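Local coordinates for RagB/SusD family nutrient uptake outer membrane protein (Bacteroides thetaiotaomicron, PDB 7KV2) that probably binds beta-glucans at the bacterial cell surface as a SusD-family outer membrane protein, serving glycan uptake in a human gut bacterium, at residues Glu226-Met229 with Ser235-Ser238. Sequence-based numbering, arbitrary orientation.
With EDO (1,2-ethanediol), chain E.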
loop_
_atom_site.group_PDB
_atom_site.type_symbol
_atom_site.label_atom_id
_atom_site.label_comp_id
_atom_site.label_asym_id
_atom_site.label_seq_id
_atom_site.Cartn_x
_atom_site.Cartn_y
_atom_site.Cartn_z
ATOM N N GLU A 226 5.081 0.715 11.794
ATOM C CA GLU A 226 5.383 1.362 10.503
ATOM C C GLU A 226 5.949 2.768 10.743
ATOM O O GLU A 226 7.063 3.061 10.227
ATOM C CB GLU A 226 4.168 1.451 9.597
ATOM C CG GLU A 226 4.497 2.150 8.279
ATOM C CD GLU A 226 3.434 2.099 7.191
ATOM O OE1 GLU A 226 2.456 1.297 7.289
ATOM O OE2 GLU A 226 3.563 2.893 6.281
ATOM N N ILE A 227 5.234 3.616 11.473
ATOM C CA ILE A 227 5.645 5.053 11.596
ATOM C C ILE A 227 6.862 5.152 12.552
ATOM O O ILE A 227 7.805 5.944 12.249
ATOM C CB ILE A 227 4.440 5.946 11.965
ATOM C CG1 ILE A 227 3.947 5.733 13.397
ATOM C CG2 ILE A 227 3.306 5.784 10.960
ATOM C CD1 ILE A 227 2.978 6.778 13.838
ATOM N N VAL A 228 6.909 4.336 13.601
ATOM C CA VAL A 228 8.059 4.249 14.557
ATOM C C VAL A 228 9.324 3.894 13.776
ATOM O O VAL A 228 10.378 4.570 13.964
ATOM C CB VAL A 228 7.810 3.258 15.703
ATOM C CG1 VAL A 228 9.079 2.915 16.444
ATOM C CG2 VAL A 228 6.753 3.770 16.660
ATOM N N MET A 229 9.228 2.913 12.874
ATOM C CA MET A 229 10.435 2.447 12.165
ATOM C C MET A 229 10.801 3.452 11.084
ATOM O O MET A 229 12.022 3.695 10.899
ATOM C CB MET A 229 10.250 1.033 11.615
ATOM C CG MET A 229 10.141 0.021 12.734
ATOM S SD MET A 229 9.553 -1.629 12.190
ATOM C CE MET A 229 11.097 -2.207 11.509
ATOM N N SER A 235 13.410 5.236 20.627
ATOM C CA SER A 235 12.751 5.347 21.953
ATOM C C SER A 235 11.479 4.479 21.987
ATOM O O SER A 235 10.982 4.186 23.093
ATOM C CB SER A 235 12.461 6.765 22.309
ATOM O OG SER A 235 11.242 7.183 21.729
ATOM N N ARG A 236 10.944 4.063 20.832
ATOM C CA ARG A 236 9.649 3.348 20.800
ATOM C C ARG A 236 9.814 1.946 20.218
ATOM O O ARG A 236 8.785 1.269 20.078
ATOM C CB ARG A 236 8.622 4.175 20.038
ATOM C CG ARG A 236 7.968 5.249 20.894
ATOM C CD ARG A 236 6.855 5.920 20.150
ATOM N NE ARG A 236 6.196 6.864 21.028
ATOM C CZ ARG A 236 6.629 8.098 21.288
ATOM N NH1 ARG A 236 7.737 8.567 20.735
ATOM N NH2 ARG A 236 5.930 8.858 22.112
ATOM N N TYR A 237 11.045 1.518 19.929
ATOM C CA TYR A 237 11.340 0.188 19.325
ATOM C C TYR A 237 10.892 -0.963 20.232
ATOM O O TYR A 237 10.310 -1.962 19.737
ATOM C CB TYR A 237 12.824 0.073 18.976
ATOM C CG TYR A 237 13.298 0.815 17.750
ATOM C CD1 TYR A 237 12.475 1.624 16.981
ATOM C CD2 TYR A 237 14.633 0.734 17.382
ATOM C CE1 TYR A 237 12.947 2.276 15.857
ATOM C CE2 TYR A 237 15.122 1.384 16.262
ATOM C CZ TYR A 237 14.277 2.148 15.496
ATOM O OH TYR A 237 14.787 2.816 14.434
ATOM N N SER A 238 11.138 -0.867 21.549
ATOM C CA SER A 238 10.791 -1.943 22.511
ATOM C C SER A 238 9.280 -2.120 22.581
ATOM O O SER A 238 8.855 -3.278 22.692
ATOM C CB SER A 238 11.348 -1.682 23.902
ATOM O OG SER A 238 12.722 -2.008 23.918
HETATM C C1 EDO E . 2.043 4.071 3.500
HETATM O O1 EDO E . 2.620 4.360 2.238
HETATM C C2 EDO E . 1.675 2.648 3.714
HETATM O O2 EDO E . 0.846 2.354 4.851
#
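V228 meets R236 with both of its methyl groups and Y237 with CG1, with no hydrogen bond between the segments. CG1, set opposite the backbone N (chi1 165°), reaches the edge of the Y237 ring near its plane, 3.7 Å from CD1 of Y237, and lies 3.8 Å from CB of R236. CG2 lies 3.9 Å from the same R236 CB.

R236 runs outward from that CB, which sits against both valine methyls; its side chain crosses that of V228 at about a right angle, and CD still comes within 4.1 Å of CG2 of V228. The extended chain then carries the guanidinium off, NE to a salt bridge with E195 and NH1 to one with D233. Y237 also turns its edge to the backbone: V228 O lies in the ring plane, 3.9 Å from CE1 of Y237.

This is a short connection between two consecutive helices, 217-231 and 237-249, consistent with the tetratricopeptide-like helical packing of the SusD family. Y187 of helix 183-200 packs on V228 and R236, V191 on R236, and L415 of helix 405-417 touches Y237.

Two residues before V228 in the same helix, E226 extends away from the contact. Its OE1 accepts a hydrogen bond from O2 of a 1,2-ethanediol (3.1 Å), probably left from crystallisation, and another bond joins it to Y403, while OE2 pairs with K160 and N156. An alanine at E226 would remove the carboxylate and would probably leave the K160 ammonium without its countercharge and N156 and Y403 without this shared partner.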